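Local atomic coordinates of transcriptional regulator (Enterococcus faecalis, PDB entry 3QFI), a protein that belongs to the LytR-CpsA-Psr family of cell-envelope proteins and is named a transcriptional regulator. Residues A[48-51]-A[56-59]; A[61-66]-A[164-169]; A[98-103]-A[266-271]; A[124-129]-A[173-178]. All blocks are in the same frame, centred on the assembly; numbering follows the deposited sequence.

Contact 1: residues A[48-51]-A[56-59]; sequences VTIN and KSTM
Thr49 and Thr58 face each other as a hydrogen-bonded pair in the beta hairpin formed by strands 44-51 and 56-62, neighbouring strands of a mixed sheet. The two segments run antiparallel at 170°. Thr49 N donates to Thr58 O (2.9 Å), and Thr58 N returns the bond to Thr49 O (3.1 Å). Toward the hairpin turn, Asn51 N reaches Lys56 O at 3.0 Å, and a reciprocal bond runs from Lys56 N to Asn51 O.

The closely packed face carries Val48, Ile50, Ser57 and Met59. Val48 and Met59 lie alongside each other, with Val48 CG2 against Met59 CG at 4.0 Å. Ile50 turns its CD1 end back over the neighbouring strand to lie on Ser57, whose OG is satisfied by Ala223 O. The sulfur-bearing end of Met59 goes on to helix 166-184, while Ile50 also packs on Tyr220 and Phe224.

The opposite face is more polar and opens to solvent at Lys56. The two threonines lie side by side there, and Thr49 OG1, set between its own backbone N and carbonyl carbon (chi1 54°), comes 3.2 Å from Thr58 CB. Gln262 of helix 249-262 covers Thr49, Asn51, Lys56 and Thr58, whereas the Lys56 amine turns to a salt bridge with Glu54.

The chemistry is thus two-sided: paired backbone bonds fix the alignment, on one face Met59 carries the packing on to a helix while Ile50 meets loop residues, and the other face relies on polar side chains and a charged residue at the solvent boundary.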
loop_
_atom_site.group_PDB
_atom_site.type_symbol
_atom_site.label_atom_id
_atom_site.label_comp_id
_atom_site.label_asym_id
_atom_site.label_seq_id
_atom_site.Cartn_x
_atom_site.Cartn_y
_atom_site.Cartn_z
ATOM N N VAL A 48 3.742 -3.934 -0.664
ATOM C CA VAL A 48 4.167 -4.956 0.288
ATOM C C VAL A 48 5.280 -5.800 -0.319
ATOM O O VAL A 48 5.221 -6.152 -1.498
ATOM C CB VAL A 48 2.985 -5.895 0.675
ATOM C CG1 VAL A 48 3.475 -7.024 1.573
ATOM C CG2 VAL A 48 1.909 -5.102 1.379
ATOM N N THR A 49 6.309 -6.095 0.472
ATOM C CA THR A 49 7.402 -6.938 -0.006
ATOM C C THR A 49 7.409 -8.231 0.802
ATOM O O THR A 49 7.448 -8.214 2.035
ATOM C CB THR A 49 8.799 -6.260 0.112
ATOM O OG1 THR A 49 9.022 -5.809 1.454
ATOM C CG2 THR A 49 8.909 -5.095 -0.860
ATOM N N ILE A 50 7.342 -9.349 0.091
ATOM C CA ILE A 50 7.333 -10.660 0.713
ATOM C C ILE A 50 8.746 -11.225 0.582
ATOM O O ILE A 50 9.213 -11.502 -0.526
ATOM C CB ILE A 50 6.305 -11.586 -0.001
ATOM C CG1 ILE A 50 4.987 -10.829 -0.199
ATOM C CG2 ILE A 50 6.046 -12.856 0.820
ATOM C CD1 ILE A 50 4.348 -10.356 1.085
ATOM N N ASN A 51 9.436 -11.355 1.715
ATOM C CA ASN A 51 10.793 -11.890 1.734
ATOM C C ASN A 51 10.910 -13.030 2.731
ATOM O O ASN A 51 11.215 -12.818 3.898
ATOM C CB ASN A 51 11.812 -10.813 2.094
ATOM C CG ASN A 51 13.237 -11.347 2.092
ATOM O OD1 ASN A 51 13.727 -11.859 1.074
ATOM N ND2 ASN A 51 13.908 -11.239 3.234
ATOM N N LYS A 56 9.799 -12.124 6.724
ATOM C CA LYS A 56 9.175 -10.823 6.980
ATOM C C LYS A 56 8.537 -10.183 5.731
ATOM O O LYS A 56 8.884 -10.515 4.594
ATOM C CB LYS A 56 10.229 -9.877 7.585
ATOM C CG LYS A 56 9.696 -8.526 8.064
ATOM C CD LYS A 56 10.648 -7.812 9.053
ATOM C CE LYS A 56 11.795 -7.076 8.370
ATOM N NZ LYS A 56 12.625 -7.973 7.526
ATOM N N SER A 57 7.583 -9.281 5.970
ATOM C CA SER A 57 6.897 -8.544 4.910
ATOM C C SER A 57 6.863 -7.091 5.335
ATOM O O SER A 57 6.589 -6.784 6.493
ATOM C CB SER A 57 5.461 -9.034 4.688
ATOM O OG SER A 57 5.435 -10.263 3.989
ATOM N N THR A 58 7.127 -6.207 4.383
ATOM C CA THR A 58 7.175 -4.783 4.646
ATOM C C THR A 58 6.102 -4.054 3.848
ATOM O O THR A 58 6.102 -4.076 2.609
ATOM C CB THR A 58 8.550 -4.239 4.253
ATOM O OG1 THR A 58 9.561 -5.161 4.679
ATOM C CG2 THR A 58 8.803 -2.896 4.886
ATOM N N MET A 59 5.184 -3.425 4.577
ATOM C CA MET A 59 4.088 -2.659 3.997
ATOM C C MET A 59 4.599 -1.246 3.801
ATOM O O MET A 59 5.471 -0.778 4.532
ATOM C CB MET A 59 2.882 -2.645 4.937
ATOM C CG MET A 59 2.270 -4.015 5.198
ATOM S SD MET A 59 0.890 -3.920 6.385
ATOM C CE MET A 59 -0.471 -4.470 5.370
#

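Contact 2: residues A[61-66]-A[164-169]; sequences SLDRDI and EGDVGR
Asp63 and Asp166 bring their carboxylates together where an Asx turn, set within a type I beta turn from Asp63 to Ile66, meets the start of helix 166-184. Asp63 OD2 lies 2.8 Å from Asp166 OD1, the two side chains crossing at about a right angle with their carboxylate planes 54° apart. Asp65 OD1 adds a third acidic group, 4.0 Å from Asp166 OD1.

Beside this acidic cluster two arginines approach. Arg169 NH2 comes to the edge of the Arg64 guanidinium, close to its plane, 3.4 Å from Arg64 NH2, and the two guanidinium planes stand 88° apart. Arg64 gets there by a bend at chi3, Arg169 by an extended chain.

Further out, Lys78 forms a salt bridge with Asp65 OD2, and Arg159 makes a long, weak ion pair with Asp166 OD2 while lying near both arginines. Such a gathering of acidic and basic groups is consistent with the charged pocket of LytR-CpsA-Psr domains. Local bonds shape the two segments. In the Asx turn Asp65 N donates to Asp63 OD1, though its modelled length is doubtfully short. On the other segment, Gly165 takes the N-cap position, and its O accepts from Arg169 N at 2.7 Å.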
loop_
_atom_site.group_PDB
_atom_site.type_symbol
_atom_site.label_atom_id
_atom_site.label_comp_id
_atom_site.label_asym_id
_atom_site.label_seq_id
_atom_site.Cartn_x
_atom_site.Cartn_y
_atom_site.Cartn_z
ATOM N N SER A 61 2.867 2.536 2.821
ATOM C CA SER A 61 1.774 3.409 2.453
ATOM C C SER A 61 2.342 4.517 1.582
ATOM O O SER A 61 3.410 5.064 1.889
ATOM C CB SER A 61 1.174 4.055 3.694
ATOM O OG SER A 61 0.526 3.111 4.525
ATOM N N LEU A 62 1.647 4.849 0.500
ATOM C CA LEU A 62 2.084 5.945 -0.363
ATOM C C LEU A 62 1.049 7.067 -0.275
ATOM O O LEU A 62 -0.113 6.881 -0.638
ATOM C CB LEU A 62 2.217 5.472 -1.813
ATOM C CG LEU A 62 3.335 4.448 -2.026
ATOM C CD1 LEU A 62 3.186 3.763 -3.364
ATOM C CD2 LEU A 62 4.674 5.155 -1.917
ATOM N N ASP A 63 1.468 8.223 0.224
ATOM C CA ASP A 63 0.575 9.375 0.340
ATOM C C ASP A 63 0.190 9.833 -1.067
ATOM O O ASP A 63 1.025 9.840 -1.965
ATOM C CB ASP A 63 1.270 10.518 1.087
ATOM C CG ASP A 63 0.338 11.683 1.375
ATOM O OD1 ASP A 63 -0.186 12.310 0.423
ATOM O OD2 ASP A 63 0.130 11.983 2.568
ATOM N N ARG A 64 -1.072 10.207 -1.249
ATOM C CA ARG A 64 -1.570 10.649 -2.543
ATOM C C ARG A 64 -0.996 11.994 -2.980
ATOM O O ARG A 64 -0.978 12.320 -4.170
ATOM C CB ARG A 64 -3.104 10.736 -2.517
ATOM C CG ARG A 64 -3.679 11.817 -1.585
ATOM C CD ARG A 64 -5.219 11.823 -1.571
ATOM N NE ARG A 64 -5.741 10.579 -1.002
ATOM C CZ ARG A 64 -7.031 10.303 -0.795
ATOM N NH1 ARG A 64 -7.982 11.178 -1.109
ATOM N NH2 ARG A 64 -7.366 9.135 -0.260
ATOM N N ASP A 65 -0.529 12.782 -2.025
ATOM C CA ASP A 65 0.015 14.086 -2.368
ATOM C C ASP A 65 1.501 14.049 -2.717
ATOM O O ASP A 65 2.118 15.083 -2.954
ATOM C CB ASP A 65 -0.233 15.056 -1.215
ATOM C CG ASP A 65 -1.711 15.217 -0.904
ATOM O OD1 ASP A 65 -2.069 15.290 0.295
ATOM O OD2 ASP A 65 -2.518 15.282 -1.865
ATOM N N ILE A 66 2.089 12.864 -2.761
ATOM C CA ILE A 66 3.500 12.799 -3.079
ATOM C C ILE A 66 3.777 13.274 -4.505
ATOM O O ILE A 66 3.072 12.900 -5.457
ATOM C CB ILE A 66 4.047 11.383 -2.850
ATOM C CG1 ILE A 66 3.892 11.035 -1.359
ATOM C CG2 ILE A 66 5.498 11.304 -3.296
ATOM C CD1 ILE A 66 4.520 9.730 -0.933
ATOM N N GLU A 164 -4.467 13.157 13.293
ATOM C CA GLU A 164 -3.252 12.852 12.536
ATOM C C GLU A 164 -3.516 12.783 11.033
ATOM O O GLU A 164 -2.586 12.781 10.226
ATOM C CB GLU A 164 -2.671 11.523 13.012
ATOM C CG GLU A 164 -2.192 11.538 14.447
ATOM C CD GLU A 164 -2.046 10.145 15.013
ATOM O OE1 GLU A 164 -3.082 9.448 15.135
ATOM O OE2 GLU A 164 -0.903 9.746 15.335
ATOM N N GLY A 165 -4.791 12.724 10.670
ATOM C CA GLY A 165 -5.164 12.657 9.269
ATOM C C GLY A 165 -4.452 11.569 8.493
ATOM O O GLY A 165 -4.474 10.403 8.883
ATOM N N ASP A 166 -3.818 11.959 7.392
ATOM C CA ASP A 166 -3.084 11.039 6.528
ATOM C C ASP A 166 -2.336 9.949 7.265
ATOM O O ASP A 166 -2.676 8.780 7.148
ATOM C CB ASP A 166 -2.090 11.810 5.660
ATOM C CG ASP A 166 -2.770 12.662 4.625
ATOM O OD1 ASP A 166 -2.067 13.202 3.737
ATOM O OD2 ASP A 166 -4.013 12.788 4.706
ATOM N N VAL A 167 -1.301 10.337 8.002
ATOM C CA VAL A 167 -0.495 9.380 8.753
ATOM C C VAL A 167 -1.334 8.419 9.586
ATOM O O VAL A 167 -1.032 7.229 9.657
ATOM C CB VAL A 167 0.511 10.089 9.688
ATOM C CG1 VAL A 167 1.621 10.731 8.871
ATOM C CG2 VAL A 167 -0.219 11.134 10.523
ATOM N N GLY A 168 -2.377 8.939 10.223
ATOM C CA GLY A 168 -3.244 8.097 11.022
ATOM C C GLY A 168 -4.013 7.155 10.117
ATOM O O GLY A 168 -3.899 5.935 10.233
ATOM N N ARG A 169 -4.796 7.720 9.203
ATOM C CA ARG A 169 -5.566 6.920 8.269
ATOM C C ARG A 169 -4.701 5.866 7.580
ATOM O O ARG A 169 -5.129 4.728 7.421
ATOM C CB ARG A 169 -6.222 7.826 7.235
ATOM C CG ARG A 169 -6.830 7.096 6.072
ATOM C CD ARG A 169 -7.694 8.037 5.268
ATOM N NE ARG A 169 -7.895 7.534 3.917
ATOM C CZ ARG A 169 -9.010 7.706 3.218
ATOM N NH1 ARG A 169 -10.034 8.368 3.750
ATOM N NH2 ARG A 169 -9.099 7.216 1.988
#

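Contact 3: residues A[98-103]-A[266-271]; sequences LLDIPI and KEHASE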
loop_
_atom_site.group_PDB
_atom_site.type_symbol
_atom_site.label_atom_id
_atom_site.label_comp_id
_atom_site.label_asym_id
_atom_site.label_seq_id
_atom_site.Cartn_x
_atom_site.Cartn_y
_atom_site.Cartn_z
ATOM N N LEU A 98 9.274 5.442 -8.401
ATOM C CA LEU A 98 9.355 6.107 -7.109
ATOM C C LEU A 98 10.145 5.284 -6.094
ATOM O O LEU A 98 11.040 5.793 -5.444
ATOM C CB LEU A 98 7.942 6.378 -6.561
ATOM C CG LEU A 98 7.827 6.977 -5.147
ATOM C CD1 LEU A 98 8.611 8.277 -5.070
ATOM C CD2 LEU A 98 6.372 7.233 -4.815
ATOM N N LEU A 99 9.819 4.006 -5.977
ATOM C CA LEU A 99 10.490 3.139 -5.022
ATOM C C LEU A 99 11.715 2.455 -5.609
ATOM O O LEU A 99 12.415 1.716 -4.926
ATOM C CB LEU A 99 9.515 2.077 -4.521
ATOM C CG LEU A 99 8.204 2.652 -3.998
ATOM C CD1 LEU A 99 7.277 1.509 -3.619
ATOM C CD2 LEU A 99 8.470 3.567 -2.804
ATOM N N ASP A 100 11.967 2.707 -6.881
ATOM C CA ASP A 100 13.086 2.102 -7.576
ATOM C C ASP A 100 13.112 0.603 -7.354
ATOM O O ASP A 100 14.164 0.026 -7.072
ATOM C CB ASP A 100 14.423 2.701 -7.135
ATOM C CG ASP A 100 15.580 2.223 -8.008
ATOM O OD1 ASP A 100 15.452 2.285 -9.251
ATOM O OD2 ASP A 100 16.609 1.787 -7.457
ATOM N N ILE A 101 11.947 -0.023 -7.471
ATOM C CA ILE A 101 11.845 -1.464 -7.316
ATOM C C ILE A 101 10.883 -2.039 -8.325
ATOM O O ILE A 101 10.103 -1.333 -8.936
ATOM C CB ILE A 101 11.333 -1.907 -5.902
ATOM C CG1 ILE A 101 9.963 -1.294 -5.615
ATOM C CG2 ILE A 101 12.338 -1.520 -4.825
ATOM C CD1 ILE A 101 9.272 -1.936 -4.425
ATOM N N PRO A 102 10.956 -3.347 -8.544
ATOM C CA PRO A 102 10.009 -3.900 -9.511
ATOM C C PRO A 102 8.719 -4.276 -8.761
ATOM O O PRO A 102 8.766 -4.712 -7.606
ATOM C CB PRO A 102 10.751 -5.118 -10.060
ATOM C CG PRO A 102 11.500 -5.606 -8.851
ATOM C CD PRO A 102 12.038 -4.306 -8.251
ATOM N N ILE A 103 7.581 -4.048 -9.407
ATOM C CA ILE A 103 6.285 -4.387 -8.846
ATOM C C ILE A 103 5.880 -5.633 -9.601
ATOM O O ILE A 103 5.401 -5.542 -10.732
ATOM C CB ILE A 103 5.215 -3.317 -9.132
ATOM C CG1 ILE A 103 5.571 -2.005 -8.443
ATOM C CG2 ILE A 103 3.852 -3.819 -8.646
ATOM C CD1 ILE A 103 5.640 -2.102 -6.920
ATOM N N LYS A 266 20.424 -5.416 -4.983
ATOM C CA LYS A 266 21.558 -4.680 -4.446
ATOM C C LYS A 266 21.296 -3.181 -4.421
ATOM O O LYS A 266 20.314 -2.687 -4.980
ATOM C CB LYS A 266 22.821 -4.987 -5.267
ATOM C CG LYS A 266 23.325 -6.441 -5.154
ATOM C CD LYS A 266 24.450 -6.726 -6.162
ATOM C CE LYS A 266 25.101 -8.101 -5.958
ATOM N NZ LYS A 266 24.183 -9.250 -6.197
ATOM N N GLU A 267 22.176 -2.462 -3.745
ATOM C CA GLU A 267 22.048 -1.024 -3.642
ATOM C C GLU A 267 22.168 -0.378 -5.027
ATOM O O GLU A 267 22.962 -0.808 -5.857
ATOM C CB GLU A 267 23.131 -0.483 -2.718
ATOM C CG GLU A 267 22.870 0.927 -2.278
ATOM C CD GLU A 267 23.995 1.505 -1.453
ATOM O OE1 GLU A 267 24.295 0.941 -0.376
ATOM O OE2 GLU A 267 24.583 2.522 -1.888
ATOM N N HIS A 268 21.367 0.651 -5.275
ATOM C CA HIS A 268 21.394 1.344 -6.559
ATOM C C HIS A 268 21.838 2.787 -6.374
ATOM O O HIS A 268 21.058 3.707 -6.591
ATOM C CB HIS A 268 20.011 1.331 -7.198
ATOM C CG HIS A 268 20.030 1.654 -8.654
ATOM N ND1 HIS A 268 18.881 1.808 -9.400
ATOM C CD2 HIS A 268 21.061 1.797 -9.518
ATOM C CE1 HIS A 268 19.206 2.026 -10.661
ATOM N NE2 HIS A 268 20.522 2.023 -10.761
ATOM N N ALA A 269 23.096 2.970 -5.977
ATOM C CA ALA A 269 23.677 4.288 -5.726
ATOM C C ALA A 269 23.331 5.352 -6.757
ATOM O O ALA A 269 23.304 6.544 -6.456
ATOM C CB ALA A 269 25.183 4.164 -5.608
ATOM N N SER A 270 23.087 4.915 -7.980
ATOM C CA SER A 270 22.738 5.827 -9.057
ATOM C C SER A 270 21.389 6.483 -8.775
ATOM O O SER A 270 21.110 7.585 -9.249
ATOM C CB SER A 270 22.690 5.055 -10.380
ATOM O OG SER A 270 22.303 5.886 -11.447
ATOM N N GLU A 271 20.565 5.821 -7.975
ATOM C CA GLU A 271 19.237 6.349 -7.671
ATOM C C GLU A 271 19.291 7.480 -6.654
ATOM O O GLU A 271 18.381 8.302 -6.546
ATOM C CB GLU A 271 18.321 5.236 -7.153
ATOM C CG GLU A 271 16.841 5.527 -7.332
ATOM C CD GLU A 271 16.420 5.501 -8.788
ATOM O OE1 GLU A 271 17.216 5.032 -9.630
ATOM O OE2 GLU A 271 15.291 5.938 -9.092
HETATM O O HOH W 1 13.808 4.415 -10.383
#
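Asp100 and His268 supply the direct hydrogen bonding between these segments. His268 ND1 donates to Asp100 OD2 at 3.0 Å, reaching it on the syn side of the carboxylate and almost in the imidazole plane. A second, weak bond from His268 ND1 goes to Asp100 OD1 at 3.5 Å, making the grip lopsided. The carboxylate thus lies at the ring edge, the two planes being 24° apart.

Stacking accounts for the rest of the side-chain contact. The carboxylates of Asp100 and Glu271 lie nearly parallel, 8° apart, one over the other, with Asp100 CG 3.5 Å from Glu271 CD. Their oxygens are both acceptors, and Asp100 OD1 and Glu271 OE1 are 3.3 Å apart.

Water and neighbouring basic residues take up further polar atoms. A water sits 2.9 Å from Asp100 OD1 and also close to Glu271 OE2, which Lys274 holds in a salt bridge, while Arg260 donates to Asp100 O. Glu271 N bonds back to His268 O.

The whole is a histidine-carboxylate pair, joining the positive-phi residue that follows helix 80-98 to the beginning of helix 269-280.

Contact 4: residues A[124-129]-A[173-178]; sequences IEVDNT and QREVVE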
loop_
_atom_site.group_PDB
_atom_site.type_symbol
_atom_site.label_atom_id
_atom_site.label_comp_id
_atom_site.label_asym_id
_atom_site.label_seq_id
_atom_site.Cartn_x
_atom_site.Cartn_y
_atom_site.Cartn_z
ATOM N N ILE A 124 -12.241 -9.076 11.516
ATOM C CA ILE A 124 -10.896 -8.902 12.033
ATOM C C ILE A 124 -10.891 -8.038 13.276
ATOM O O ILE A 124 -11.700 -7.122 13.406
ATOM C CB ILE A 124 -9.978 -8.238 10.987
ATOM C CG1 ILE A 124 -10.524 -6.859 10.617
ATOM C CG2 ILE A 124 -9.876 -9.123 9.746
ATOM C CD1 ILE A 124 -9.652 -6.097 9.637
ATOM N N GLU A 125 -9.979 -8.336 14.194
ATOM C CA GLU A 125 -9.868 -7.553 15.416
ATOM C C GLU A 125 -8.756 -6.511 15.356
ATOM O O GLU A 125 -7.626 -6.802 14.953
ATOM C CB GLU A 125 -9.666 -8.467 16.628
ATOM C CG GLU A 125 -10.982 -9.006 17.185
ATOM C CD GLU A 125 -10.926 -9.312 18.675
ATOM O OE1 GLU A 125 -10.178 -10.232 19.074
ATOM O OE2 GLU A 125 -11.631 -8.624 19.446
ATOM N N VAL A 126 -9.101 -5.287 15.744
ATOM C CA VAL A 126 -8.150 -4.183 15.767
ATOM C C VAL A 126 -8.302 -3.422 17.072
ATOM O O VAL A 126 -9.253 -3.649 17.825
ATOM C CB VAL A 126 -8.382 -3.181 14.609
ATOM C CG1 VAL A 126 -8.345 -3.905 13.275
ATOM C CG2 VAL A 126 -9.698 -2.456 14.798
ATOM N N ASP A 127 -7.360 -2.518 17.333
ATOM C CA ASP A 127 -7.397 -1.693 18.535
ATOM C C ASP A 127 -7.675 -0.239 18.144
ATOM O O ASP A 127 -6.764 0.498 17.761
ATOM C CB ASP A 127 -6.068 -1.773 19.281
ATOM C CG ASP A 127 -6.137 -1.136 20.656
ATOM O OD1 ASP A 127 -6.598 0.024 20.757
ATOM O OD2 ASP A 127 -5.725 -1.794 21.638
ATOM N N ASN A 128 -8.938 0.165 18.238
ATOM C CA ASN A 128 -9.336 1.525 17.894
ATOM C C ASN A 128 -8.865 2.496 18.972
ATOM O O ASN A 128 -9.498 2.611 20.019
ATOM C CB ASN A 128 -10.860 1.605 17.760
ATOM C CG ASN A 128 -11.336 2.972 17.307
ATOM O OD1 ASN A 128 -12.534 3.240 17.252
ATOM N ND2 ASN A 128 -10.396 3.843 16.973
ATOM N N THR A 129 -7.757 3.191 18.714
ATOM C CA THR A 129 -7.203 4.155 19.667
ATOM C C THR A 129 -7.878 5.515 19.568
ATOM O O THR A 129 -7.520 6.454 20.277
ATOM C CB THR A 129 -5.690 4.365 19.454
ATOM O OG1 THR A 129 -5.233 5.433 20.296
ATOM C CG2 THR A 129 -5.398 4.721 18.007
ATOM N N GLN A 173 -5.089 1.879 7.726
ATOM C CA GLN A 173 -5.292 1.079 6.527
ATOM C C GLN A 173 -4.308 -0.079 6.500
ATOM O O GLN A 173 -4.639 -1.170 6.025
ATOM C CB GLN A 173 -5.135 1.937 5.280
ATOM C CG GLN A 173 -6.313 2.868 5.076
ATOM C CD GLN A 173 -6.121 3.827 3.921
ATOM O OE1 GLN A 173 -7.020 4.606 3.600
ATOM N NE2 GLN A 173 -4.944 3.786 3.291
ATOM N N ARG A 174 -3.104 0.150 7.027
ATOM C CA ARG A 174 -2.089 -0.900 7.057
ATOM C C ARG A 174 -2.425 -1.939 8.124
ATOM O O ARG A 174 -2.082 -3.116 7.987
ATOM C CB ARG A 174 -0.689 -0.331 7.341
ATOM C CG ARG A 174 -0.193 0.700 6.345
ATOM C CD ARG A 174 1.328 0.912 6.445
ATOM N NE ARG A 174 1.819 1.353 7.753
ATOM C CZ ARG A 174 1.868 2.620 8.172
ATOM N NH1 ARG A 174 1.443 3.611 7.394
ATOM N NH2 ARG A 174 2.391 2.904 9.362
ATOM N N GLU A 175 -3.097 -1.505 9.186
ATOM C CA GLU A 175 -3.453 -2.424 10.253
ATOM C C GLU A 175 -4.521 -3.385 9.723
ATOM O O GLU A 175 -4.445 -4.592 9.939
ATOM C CB GLU A 175 -3.968 -1.650 11.468
ATOM C CG GLU A 175 -4.045 -2.498 12.729
ATOM C CD GLU A 175 -4.633 -1.755 13.923
ATOM O OE1 GLU A 175 -4.682 -2.355 15.020
ATOM O OE2 GLU A 175 -5.044 -0.581 13.764
ATOM N N VAL A 176 -5.495 -2.836 9.002
ATOM C CA VAL A 176 -6.568 -3.624 8.417
ATOM C C VAL A 176 -5.996 -4.672 7.467
ATOM O O VAL A 176 -6.241 -5.863 7.639
ATOM C CB VAL A 176 -7.574 -2.704 7.664
ATOM C CG1 VAL A 176 -8.561 -3.528 6.842
ATOM C CG2 VAL A 176 -8.329 -1.850 8.669
ATOM N N VAL A 177 -5.232 -4.241 6.470
ATOM C CA VAL A 177 -4.645 -5.178 5.518
ATOM C C VAL A 177 -3.748 -6.188 6.217
ATOM O O VAL A 177 -3.628 -7.331 5.777
ATOM C CB VAL A 177 -3.811 -4.442 4.436
ATOM C CG1 VAL A 177 -3.043 -5.449 3.577
ATOM C CG2 VAL A 177 -4.729 -3.593 3.561
ATOM N N GLU A 178 -3.107 -5.775 7.304
ATOM C CA GLU A 178 -2.224 -6.692 8.019
ATOM C C GLU A 178 -3.035 -7.809 8.669
ATOM O O GLU A 178 -2.646 -8.984 8.636
ATOM C CB GLU A 178 -1.445 -5.957 9.095
ATOM C CG GLU A 178 -0.393 -6.816 9.760
ATOM C CD GLU A 178 0.128 -6.187 11.035
ATOM O OE1 GLU A 178 0.380 -4.955 11.042
ATOM O OE2 GLU A 178 0.289 -6.933 12.028
#
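Ile124 and Val176 cross at about a right angle where strand 124-128 lies over helix 166-184. The meeting is between branch ends: Ile124 CD1 rests 3.9 Å from Val176 CG1 and also near Val176 O. With CG1 of Ile124 placed between its backbone N and carbonyl carbon (chi1 60°), the extended branch carries CD1 down onto the helix. Val126, two residues on, also points toward the helix.

Glu175 comes up to it from the helix. Its CG lies opposite the backbone N (chi1 -166°), and the chain stays straight beyond, so that the carboxylate arrives beside the strand; Glu175 OE1 is 3.8 Å from Val126 CB. The same oxygen lies 3.5 Å from Asp127 N without bonding to it. Its partner OE2 is hydrogen-bonded to Tyr155 OH of helix 150-156, and Tyr155 also touches Val126 and Val176. A long, weak ion pair links Glu175 OE1 to Lys179.

Strand and helix run nearly antiparallel, at 153°, and the axes of the two short segments approach to 9.0 Å. The helix is layered between two sheets: its Val177 packs on Met46 of the main sheet, while strand 124-128, on which Val176 packs, pairs with strand 145-147.

Apolar packing therefore joins the two elements directly, and the acid at their boundary gets its hydrogen bond from a tyrosine of a third element, not from the strand backbone.

From the N terminus, contact 1 is the first to close, across the four-residue turn of hairpin 44-51/56-62. Contact 2 opens just beyond on 61-66 and closes only at 164-169. Before that, contact 3 opens at 98-103 and contact 4 at 124-129, so both cross contact 2; contact 4 closes at 173-178, nested inside the long loop that contact 3 ends at 266-271. Helix 166-184 serves contacts 2 and 4, and strand 56-62 serves contacts 1 and 2. Met59 packs on Val177, Ser61 probably hydrogen-bonds Arg174, and Leu62 touches Leu98, tying the main sheet to the helices on its two faces, with contact 3 bringing in the C-terminal helix.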